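Local atomic coordinates of fusarinine C esterase sidJ (Aspergillus fumigatus, PDB entry 6GUP), a protein that hydrolyses the ester bonds of the fungal siderophore fusarinine C, giving three fusarinine units and releasing iron, while leaving triacetylfusarinine C uncut. Residues I172-V175 and L176-L180; F192-L195 and T196-R200; H327-N331 and D332-E336. All blocks are in the same frame, centred on the assembly; numbering follows the deposited sequence.

Interaction 1 of 3, residues I172-V175 and L176-L180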
ATOM      1  N   ILE A 172      -1.225 -23.664   7.844  1.00 43.55           N
ATOM      2  CA  ILE A 172      -2.653 -24.003   7.793  1.00 43.84           C
ATOM      3  C   ILE A 172      -2.909 -25.409   8.356  1.00 46.61           C
ATOM      4  O   ILE A 172      -3.879 -25.610   9.089  1.00 46.47           O
ATOM      5  CB  ILE A 172      -3.229 -23.845   6.362  1.00 43.29           C
ATOM      6  CG1 ILE A 172      -3.232 -22.359   5.971  1.00 42.64           C
ATOM      7  CG2 ILE A 172      -4.650 -24.395   6.277  1.00 42.65           C
ATOM      8  CD1 ILE A 172      -3.487 -22.085   4.504  1.00 41.34           C
ATOM      9  N   GLN A 173      -2.040 -26.367   8.019  1.00 49.98           N
ATOM     10  CA  GLN A 173      -2.081 -27.720   8.608  1.00 52.35           C
ATOM     11  C   GLN A 173      -2.031 -27.690  10.142  1.00 51.07           C
ATOM     12  O   GLN A 173      -2.725 -28.460  10.809  1.00 51.67           O
ATOM     13  CB  GLN A 173      -0.922 -28.578   8.083  1.00 55.97           C
ATOM     14  CG  GLN A 173      -1.055 -29.005   6.627  1.00 58.71           C
ATOM     15  CD  GLN A 173       0.188 -29.702   6.092  1.00 60.41           C
ATOM     16  OE1 GLN A 173       1.099 -30.050   6.844  1.00 60.55           O
ATOM     17  NE2 GLN A 173       0.225 -29.909   4.781  1.00 60.74           N
ATOM     18  N   TRP A 174      -1.207 -26.793  10.678  1.00 48.94           N
ATOM     19  CA  TRP A 174      -1.057 -26.597  12.123  1.00 47.90           C
ATOM     20  C   TRP A 174      -2.269 -25.896  12.746  1.00 48.08           C
ATOM     21  O   TRP A 174      -2.649 -26.207  13.878  1.00 49.48           O
ATOM     22  CB  TRP A 174       0.224 -25.801  12.383  1.00 47.71           C
ATOM     23  CG  TRP A 174       0.658 -25.661  13.812  1.00 48.60           C
ATOM     24  CD1 TRP A 174       1.022 -24.506  14.426  1.00 48.82           C
ATOM     25  CD2 TRP A 174       0.805 -26.701  14.793  1.00 49.09           C
ATOM     26  NE1 TRP A 174       1.385 -24.746  15.728  1.00 49.72           N
ATOM     27  CE2 TRP A 174       1.264 -26.086  15.982  1.00 49.69           C
ATOM     28  CE3 TRP A 174       0.604 -28.088  14.783  1.00 49.70           C
ATOM     29  CZ2 TRP A 174       1.515 -26.811  17.154  1.00 49.38           C
ATOM     30  CZ3 TRP A 174       0.850 -28.811  15.952  1.00 49.98           C
ATOM     31  CH2 TRP A 174       1.303 -28.167  17.121  1.00 49.98           C
ATOM     32  N   VAL A 175      -2.861 -24.953  12.010  1.00 45.88           N
ATOM     33  CA  VAL A 175      -4.129 -24.317  12.405  1.00 45.79           C
ATOM     34  C   VAL A 175      -5.277 -25.337  12.440  1.00 47.17           C
ATOM     35  O   VAL A 175      -6.089 -25.317  13.366  1.00 48.53           O
ATOM     36  CB  VAL A 175      -4.478 -23.116  11.482  1.00 46.08           C
ATOM     37  CG1 VAL A 175      -5.936 -22.679  11.621  1.00 46.38           C
ATOM     38  CG2 VAL A 175      -3.560 -21.941  11.787  1.00 45.76           C
ATOM     39  N   LEU A 176      -5.342 -26.213  11.438  1.00 48.07           N
ATOM     40  CA  LEU A 176      -6.342 -27.290  11.409  1.00 51.18           C
ATOM     41  C   LEU A 176      -6.122 -28.341  12.505  1.00 55.04           C
ATOM     42  O   LEU A 176      -7.080 -28.958  12.966  1.00 57.03           O
ATOM     43  CB  LEU A 176      -6.371 -27.971  10.036  1.00 51.61           C
ATOM     44  CG  LEU A 176      -6.841 -27.112   8.858  1.00 52.94           C
ATOM     45  CD1 LEU A 176      -6.486 -27.781   7.538  1.00 53.48           C
ATOM     46  CD2 LEU A 176      -8.337 -26.838   8.934  1.00 54.16           C
ATOM     47  N   ALA A 177      -4.867 -28.547  12.905  1.00 57.87           N
ATOM     48  CA  ALA A 177      -4.530 -29.460  14.002  1.00 60.55           C
ATOM     49  C   ALA A 177      -4.849 -28.873  15.381  1.00 61.72           C
ATOM     50  O   ALA A 177      -5.495 -29.534  16.198  1.00 62.71           O
ATOM     51  CB  ALA A 177      -3.060 -29.853  13.929  1.00 61.09           C
ATOM     52  N   GLU A 178      -4.399 -27.640  15.627  1.00 61.04           N
ATOM     53  CA  GLU A 178      -4.434 -27.020  16.966  1.00 61.53           C
ATOM     54  C   GLU A 178      -5.440 -25.881  17.180  1.00 59.61           C
ATOM     55  O   GLU A 178      -5.767 -25.568  18.327  1.00 60.63           O
ATOM     56  CB  GLU A 178      -3.041 -26.491  17.316  1.00 66.88           C
ATOM     57  CG  GLU A 178      -1.996 -27.570  17.548  1.00 73.25           C
ATOM     58  CD  GLU A 178      -2.279 -28.446  18.757  1.00 76.50           C
ATOM     59  OE1 GLU A 178      -2.770 -27.927  19.783  1.00 79.27           O
ATOM     60  OE2 GLU A 178      -2.001 -29.661  18.683  1.00 77.03           O
ATOM     61  N   GLY A 179      -5.919 -25.267  16.098  1.00 56.24           N
ATOM     62  CA  GLY A 179      -6.775 -24.079  16.175  1.00 54.00           C
ATOM     63  C   GLY A 179      -6.005 -22.792  15.931  1.00 54.48           C
ATOM     64  O   GLY A 179      -4.809 -22.818  15.629  1.00 53.73           O
ATOM     65  N   LEU A 180      -6.703 -21.665  16.062  1.00 56.50           N
ATOM     66  CA  LEU A 180      -6.118 -20.335  15.856  1.00 58.91           C
ATOM     67  C   LEU A 180      -6.897 -19.278  16.643  1.00 61.18           C
ATOM     68  O   LEU A 180      -8.074 -19.036  16.362  1.00 59.84           O
ATOM     69  CB  LEU A 180      -6.110 -19.985  14.361  1.00 58.72           C
ATOM     70  CG  LEU A 180      -5.588 -18.608  13.924  1.00 57.26           C
ATOM     71  CD1 LEU A 180      -4.158 -18.370  14.388  1.00 56.08           C
ATOM     72  CD2 LEU A 180      -5.682 -18.466  12.412  1.00 57.85           C
TER

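Interaction 2 of 3, residues F192-L195 and T196-R200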
ATOM      1  N   PHE A 192     -12.925 -24.387   6.522  1.00 59.15           N
ATOM      2  CA  PHE A 192     -11.851 -24.811   5.613  1.00 59.79           C
ATOM      3  C   PHE A 192     -12.357 -25.676   4.456  1.00 62.11           C
ATOM      4  O   PHE A 192     -11.944 -25.488   3.309  1.00 61.28           O
ATOM      5  CB  PHE A 192     -10.776 -25.583   6.377  1.00 57.84           C
ATOM      6  CG  PHE A 192      -9.606 -25.987   5.529  1.00 55.99           C
ATOM      7  CD1 PHE A 192      -8.633 -25.058   5.201  1.00 53.93           C
ATOM      8  CD2 PHE A 192      -9.476 -27.289   5.051  1.00 55.22           C
ATOM      9  CE1 PHE A 192      -7.549 -25.411   4.424  1.00 55.17           C
ATOM     10  CE2 PHE A 192      -8.390 -27.650   4.265  1.00 55.51           C
ATOM     11  CZ  PHE A 192      -7.424 -26.708   3.949  1.00 55.04           C
ATOM     12  N   GLU A 193     -13.234 -26.626   4.776  1.00 65.63           N
ATOM     13  CA  GLU A 193     -13.814 -27.532   3.778  1.00 68.35           C
ATOM     14  C   GLU A 193     -14.732 -26.789   2.809  1.00 65.74           C
ATOM     15  O   GLU A 193     -14.736 -27.075   1.609  1.00 65.32           O
ATOM     16  CB  GLU A 193     -14.593 -28.664   4.459  1.00 73.45           C
ATOM     17  CG  GLU A 193     -13.747 -29.604   5.315  1.00 78.45           C
ATOM     18  CD  GLU A 193     -12.727 -30.402   4.520  1.00 84.28           C
ATOM     19  OE1 GLU A 193     -13.052 -30.867   3.407  1.00 89.22           O
ATOM     20  OE2 GLU A 193     -11.594 -30.574   5.018  1.00 86.20           O
ATOM     21  N   LYS A 194     -15.511 -25.847   3.339  1.00 64.10           N
ATOM     22  CA  LYS A 194     -16.351 -24.972   2.519  1.00 66.06           C
ATOM     23  C   LYS A 194     -15.503 -24.055   1.631  1.00 63.37           C
ATOM     24  O   LYS A 194     -15.830 -23.860   0.462  1.00 62.99           O
ATOM     25  CB  LYS A 194     -17.289 -24.143   3.405  1.00 71.12           C
ATOM     26  CG  LYS A 194     -18.398 -23.420   2.656  1.00 80.10           C
ATOM     27  CD  LYS A 194     -19.479 -22.944   3.618  1.00 89.13           C
ATOM     28  CE  LYS A 194     -20.331 -21.829   3.036  1.00 96.03           C
ATOM     29  NZ  LYS A 194     -21.227 -21.239   4.069  1.00 97.57           N
ATOM     30  N   LEU A 195     -14.414 -23.516   2.184  1.00 59.72           N
ATOM     31  CA  LEU A 195     -13.494 -22.648   1.428  1.00 56.72           C
ATOM     32  C   LEU A 195     -12.802 -23.365   0.262  1.00 57.01           C
ATOM     33  O   LEU A 195     -12.657 -22.783  -0.815  1.00 55.71           O
ATOM     34  CB  LEU A 195     -12.438 -22.014   2.349  1.00 55.29           C
ATOM     35  CG  LEU A 195     -12.872 -20.842   3.239  1.00 51.78           C
ATOM     36  CD1 LEU A 195     -11.761 -20.497   4.221  1.00 50.82           C
ATOM     37  CD2 LEU A 195     -13.254 -19.619   2.418  1.00 49.91           C
ATOM     38  N   THR A 196     -12.373 -24.610   0.480  1.00 58.10           N
ATOM     39  CA  THR A 196     -11.792 -25.433  -0.593  1.00 60.11           C
ATOM     40  C   THR A 196     -12.816 -25.710  -1.688  1.00 58.18           C
ATOM     41  O   THR A 196     -12.540 -25.491  -2.865  1.00 59.26           O
ATOM     42  CB  THR A 196     -11.234 -26.778  -0.069  1.00 63.09           C
ATOM     43  OG1 THR A 196     -12.200 -27.405   0.782  1.00 64.12           O
ATOM     44  CG2 THR A 196      -9.939 -26.570   0.705  1.00 64.77           C
ATOM     45  N   SER A 197     -13.999 -26.167  -1.283  1.00 56.77           N
ATOM     46  CA  SER A 197     -15.108 -26.436  -2.208  1.00 58.19           C
ATOM     47  C   SER A 197     -15.492 -25.211  -3.047  1.00 59.19           C
ATOM     48  O   SER A 197     -15.770 -25.338  -4.242  1.00 60.87           O
ATOM     49  CB  SER A 197     -16.327 -26.943  -1.432  1.00 57.91           C
ATOM     50  OG  SER A 197     -17.425 -27.194  -2.294  1.00 60.08           O
ATOM     51  N   MET A 198     -15.513 -24.038  -2.412  1.00 56.68           N
ATOM     52  CA  MET A 198     -15.725 -22.763  -3.111  1.00 54.92           C
ATOM     53  C   MET A 198     -14.594 -22.457  -4.086  1.00 51.51           C
ATOM     54  O   MET A 198     -14.840 -22.066  -5.229  1.00 50.46           O
ATOM     55  CB  MET A 198     -15.829 -21.604  -2.116  1.00 55.56           C
ATOM     56  CG  MET A 198     -17.128 -21.562  -1.334  1.00 57.36           C
ATOM     57  SD  MET A 198     -17.059 -20.354   0.001  1.00 62.02           S
ATOM     58  CE  MET A 198     -17.077 -18.835  -0.948  1.00 67.18           C
ATOM     59  N   ALA A 199     -13.360 -22.629  -3.614  1.00 48.07           N
ATOM     60  CA  ALA A 199     -12.167 -22.317  -4.397  1.00 45.50           C
ATOM     61  C   ALA A 199     -11.991 -23.231  -5.614  1.00 46.87           C
ATOM     62  O   ALA A 199     -11.575 -22.769  -6.679  1.00 45.56           O
ATOM     63  CB  ALA A 199     -10.930 -22.365  -3.514  1.00 43.28           C
ATOM     64  N   ARG A 200     -12.301 -24.518  -5.451  1.00 48.42           N
ATOM     65  CA  ARG A 200     -12.258 -25.478  -6.564  1.00 50.41           C
ATOM     66  C   ARG A 200     -13.324 -25.181  -7.616  1.00 48.13           C
ATOM     67  O   ARG A 200     -13.056 -25.274  -8.816  1.00 47.94           O
ATOM     68  CB  ARG A 200     -12.432 -26.913  -6.066  1.00 54.97           C
ATOM     69  CG  ARG A 200     -11.312 -27.412  -5.168  1.00 59.41           C
ATOM     70  CD  ARG A 200     -11.360 -28.924  -5.024  1.00 66.04           C
ATOM     71  NE  ARG A 200     -11.142 -29.392  -3.656  1.00 74.37           N
ATOM     72  CZ  ARG A 200     -11.200 -30.671  -3.281  1.00 82.99           C
ATOM     73  NH1 ARG A 200     -11.464 -31.635  -4.167  1.00 86.56           N
ATOM     74  NH2 ARG A 200     -10.990 -30.994  -2.008  1.00 85.94           N
TER

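Interaction 3 of 3, residues H327-N331 and D332-E336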
ATOM      1  N   HIS A 327       6.916 -15.807  15.805  1.00 41.89           N
ATOM      2  CA  HIS A 327       7.010 -15.586  14.357  1.00 42.62           C
ATOM      3  C   HIS A 327       7.400 -14.150  13.999  1.00 44.64           C
ATOM      4  O   HIS A 327       8.360 -13.930  13.258  1.00 44.29           O
ATOM      5  CB  HIS A 327       5.689 -15.942  13.670  1.00 43.94           C
ATOM      6  CG  HIS A 327       5.742 -15.834  12.178  1.00 45.71           C
ATOM      7  ND1 HIS A 327       6.406 -16.748  11.389  1.00 45.23           N
ATOM      8  CD2 HIS A 327       5.228 -14.909  11.333  1.00 47.22           C
ATOM      9  CE1 HIS A 327       6.292 -16.396  10.121  1.00 45.46           C
ATOM     10  NE2 HIS A 327       5.581 -15.284  10.059  1.00 46.46           N
ATOM     11  N   ALA A 328       6.647 -13.191  14.536  1.00 47.11           N
ATOM     12  CA  ALA A 328       6.872 -11.765  14.280  1.00 47.75           C
ATOM     13  C   ALA A 328       7.541 -11.019  15.444  1.00 48.37           C
ATOM     14  O   ALA A 328       7.848  -9.836  15.305  1.00 49.10           O
ATOM     15  CB  ALA A 328       5.554 -11.095  13.917  1.00 48.12           C
ATOM     16  N   LEU A 329       7.769 -11.699  16.573  1.00 47.01           N
ATOM     17  CA  LEU A 329       8.407 -11.100  17.758  1.00 45.95           C
ATOM     18  C   LEU A 329       7.644  -9.852  18.250  1.00 50.70           C
ATOM     19  O   LEU A 329       8.247  -8.858  18.666  1.00 51.07           O
ATOM     20  CB  LEU A 329       9.892 -10.783  17.483  1.00 41.59           C
ATOM     21  CG  LEU A 329      10.812 -11.949  17.075  1.00 37.82           C
ATOM     22  CD1 LEU A 329      10.700 -12.307  15.596  1.00 35.87           C
ATOM     23  CD2 LEU A 329      12.262 -11.624  17.413  1.00 36.56           C
ATOM     24  N   SER A 330       6.313  -9.932  18.212  1.00 59.30           N
ATOM     25  CA  SER A 330       5.433  -8.771  18.426  1.00 68.79           C
ATOM     26  C   SER A 330       5.212  -8.390  19.890  1.00 78.28           C
ATOM     27  O   SER A 330       5.011  -7.214  20.198  1.00 80.16           O
ATOM     28  CB  SER A 330       4.063  -9.022  17.787  1.00 69.69           C
ATOM     29  OG  SER A 330       4.186  -9.471  16.450  1.00 69.20           O
ATOM     30  N   ASN A 331       5.246  -9.379  20.782  1.00 89.16           N
ATOM     31  CA  ASN A 331       4.782  -9.207  22.166  1.00 98.68           C
ATOM     32  C   ASN A 331       5.698  -8.328  23.020  1.00103.24           C
ATOM     33  O   ASN A 331       6.799  -7.956  22.607  1.00102.24           O
ATOM     34  CB  ASN A 331       4.631 -10.572  22.863  1.00100.96           C
ATOM     35  CG  ASN A 331       3.721 -11.530  22.111  1.00101.02           C
ATOM     36  OD1 ASN A 331       2.802 -11.114  21.404  1.00103.74           O
ATOM     37  ND2 ASN A 331       3.975 -12.824  22.265  1.00100.45           N
ATOM     38  N   ASP A 332       5.215  -8.011  24.220  1.00106.72           N
ATOM     39  CA  ASP A 332       6.036  -7.416  25.281  1.00104.49           C
ATOM     40  C   ASP A 332       6.967  -8.487  25.867  1.00 89.37           C
ATOM     41  O   ASP A 332       8.082  -8.188  26.300  1.00 86.23           O
ATOM     42  CB  ASP A 332       5.145  -6.816  26.374  1.00113.36           C
ATOM     43  CG  ASP A 332       4.269  -5.677  25.863  1.00115.70           C
ATOM     44  OD1 ASP A 332       3.089  -5.609  26.267  1.00115.78           O
ATOM     45  OD2 ASP A 332       4.755  -4.856  25.056  1.00114.76           O
ATOM     46  N   ASP A 333       6.472  -9.727  25.888  1.00 79.82           N
ATOM     47  CA  ASP A 333       7.269 -10.949  26.107  1.00 76.28           C
ATOM     48  C   ASP A 333       8.543 -11.031  25.241  1.00 68.21           C
ATOM     49  O   ASP A 333       9.583 -11.506  25.703  1.00 66.04           O
ATOM     50  CB  ASP A 333       6.361 -12.171  25.845  1.00 82.06           C
ATOM     51  CG  ASP A 333       7.129 -13.478  25.710  1.00 84.97           C
ATOM     52  OD1 ASP A 333       7.884 -13.832  26.638  1.00 88.19           O
ATOM     53  OD2 ASP A 333       6.962 -14.155  24.673  1.00 84.44           O
ATOM     54  N   GLN A 334       8.448 -10.546  24.004  1.00 61.11           N
ATOM     55  CA  GLN A 334       9.498 -10.682  22.984  1.00 55.11           C
ATOM     56  C   GLN A 334      10.608  -9.613  22.979  1.00 54.28           C
ATOM     57  O   GLN A 334      11.362  -9.524  22.006  1.00 53.35           O
ATOM     58  CB  GLN A 334       8.829 -10.726  21.601  1.00 51.51           C
ATOM     59  CG  GLN A 334       7.916 -11.924  21.409  1.00 49.55           C
ATOM     60  CD  GLN A 334       8.686 -13.217  21.269  1.00 49.00           C
ATOM     61  OE1 GLN A 334       9.607 -13.310  20.461  1.00 48.79           O
ATOM     62  NE2 GLN A 334       8.309 -14.227  22.045  1.00 48.45           N
ATOM     63  N   ALA A 335      10.731  -8.827  24.050  1.00 53.82           N
ATOM     64  CA  ALA A 335      11.795  -7.818  24.163  1.00 53.17           C
ATOM     65  C   ALA A 335      13.207  -8.399  24.001  1.00 53.22           C
ATOM     66  O   ALA A 335      14.038  -7.821  23.296  1.00 53.31           O
ATOM     67  CB  ALA A 335      11.685  -7.081  25.491  1.00 52.45           C
ATOM     68  N   GLU A 336      13.463  -9.540  24.643  1.00 53.48           N
ATOM     69  CA  GLU A 336      14.792 -10.173  24.621  1.00 55.40           C
ATOM     70  C   GLU A 336      15.120 -10.848  23.271  1.00 50.85           C
ATOM     71  O   GLU A 336      16.224 -10.654  22.756  1.00 48.46           O
ATOM     72  CB  GLU A 336      14.968 -11.129  25.821  1.00 60.93           C
ATOM     73  CG  GLU A 336      16.303 -11.868  25.887  1.00 68.86           C
ATOM     74  CD  GLU A 336      16.335 -13.165  25.090  1.00 73.36           C
ATOM     75  OE1 GLU A 336      17.298 -13.358  24.318  1.00 76.64           O
ATOM     76  OE2 GLU A 336      15.406 -13.991  25.232  1.00 75.52           O
TER

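Interaction 1 of 3, residues I172-V175 and L176-L180
Glu178 lays its CG methylene over one face of the Trp174 indole. The carbon lies 3.4 Å from the centroid of the six-membered ring of Trp174, 15° off the ring normal, so this is a CH-pi contact. The closest ring atom to Glu178 CG is Trp174 CH2, at 3.4 Å. The Trp174 side chain swings CG opposite its own backbone N (chi1 -172°), which carries the ring on toward the next helical turn. Glu178 bends at its second torsion, and its carboxylate plane stands 42° from the ring plane. The methyl of Ala177 adds an oblique contact, with CB 4.2 Å from Trp174 CE3.

On another side of the helix, Ile172 and Leu176 run side by side, and Ile172 CG2 meets Leu176 CD1 at 4.1 Å. Leu180, past the helix end, sets CB 3.8 Å from Val175 CG1.

Backbone bonds one turn long set this spacing. Glu178 N donates to Trp174 O at 2.9 Å, which ties together the two residues of the CH-pi pair. The last bond runs from Gly179 N to Val175 O at 2.7 Å. Gly179 then leaves helical angles with positive phi, and the chain turns off so that Leu180 can reach Val175.

The contact forms the C-terminal end of helix 168-178, which follows strand 159-163 in the segment that probably forms the cap of this alpha/beta-hydrolase. Ile172, Val175 and Leu176 face helix 185-205, touching Ile188 and Phe192. Gln173 and Trp174 instead meet a loop, at Pro290, Ala291 and Trp292.

Interaction 2 of 3, residues F192-L195 and T196-R200
Thr196 sets its CG2 methyl over one face of the Phe192 ring, one helical turn back. CG2 is 4.3 Å from the Phe192 ring centroid and 21° off the normal, a CH-pi contact displaced toward the rim near CE2 and CZ. The hydroxyl is the second branch of Thr196. OG1 sits between the backbone N and the carbonyl carbon (chi1 48°) and donates to Glu193 O at 2.7 Å. It comes in above the carbonyl plane, at a C=O...donor angle of 109°. Ser197 N reaches Glu193 O from the same face at 3.1 Å, so this oxygen is gripped by two donors. The bond from OG1 gives the hydroxyl a partner within the helix and fixes the rotation of the side chain.

The remaining backbone bonds are the regular i to i+4 ladder of helix 185-205, which follows helix 168-178 in this alpha/beta-hydrolase. The packed side of the helix carries Phe192, Leu195, Thr196 and Ala199. Phe234 of helix 231-238 touches Leu195, Thr196 and Ala199. Leu195 also meets Met218 and Thr219 of helix 216-222.

The other side is looser. Glu193, Lys194 and Ser197 are exposed. Met198 lies at the border: its CG rests 3.2 Å from Lys194 O, and its side chain also touches Leu214 and Pro215. Lys194 CG and Met198 SD are 4.3 Å apart, a slack contact. Glu193 finds its polar partner one turn earlier, in a salt bridge from OE2 to Arg189. Its OE1 stays 5.8 Å from Arg200 NH2, too far for a bond.

Interaction 3 of 3, residues H327-N331 and D332-E336
The side-chain amides of Asn331 and Gln334 lie alongside one another with their planes 82° apart, nearly perpendicular. The Asp333 carboxylate runs beside the Asn331 amide at a shallower 35°. Asp333 OD2 is met from above its carboxylate plane by Gln334 NE2, at 3.0 Å.

This is a turn leading into a helix: Asp332 to Ala335 form a type I beta turn, and Gln334 takes the N-cap position of helix 335-353. Its backbone N makes a weak hydrogen bond to Asn331 O at 3.4 Å. The Gln334 chain bends at chi2 (-72°), and OE1 comes 3.8 Å from Leu329 CG, the two side chains crossing at about a right angle. Outside the turn, Gln334 OE1 accepts from Ser326 N and NE2 donates to Asn324 O. These bonds tie the helix start to the chain just before His327. In line with the alpha/beta-hydrolase fold, His327 probably serves a Ser-His-Asp triad, since its ring is hydrogen-bonded to Ser123 and Asp286. Arg338 holds the carbonyls of Leu329 and Asn331.

Asn331 N is buried here without a polar partner, and Gln334 CG packs 3.7 Å from it.

Along the chain the three contacts come in series. Interactions 1 and 2 lie on consecutive helices, 168-178 and 185-205, with centres 16 Å apart. They touch directly: Ile172 CG2 reaches Phe192 CE1 at 3.6 Å, and Leu176 CD2 reaches Phe192 CG at 3.7 Å. Both belong to the helical insertion between strands 159-163 and 278-283, probably the cap. Interaction 3 follows strand 320-322, at the edge of the sheet, and leads into helix 335-353. Its centre is 21 Å from that of interaction 1 and 34 Å from that of interaction 2. Interaction 1 lies nearer the probable catalytic histidine's loop: nearest atoms to interaction 3 are about 10 Å away, against about 17 Å for interaction 2.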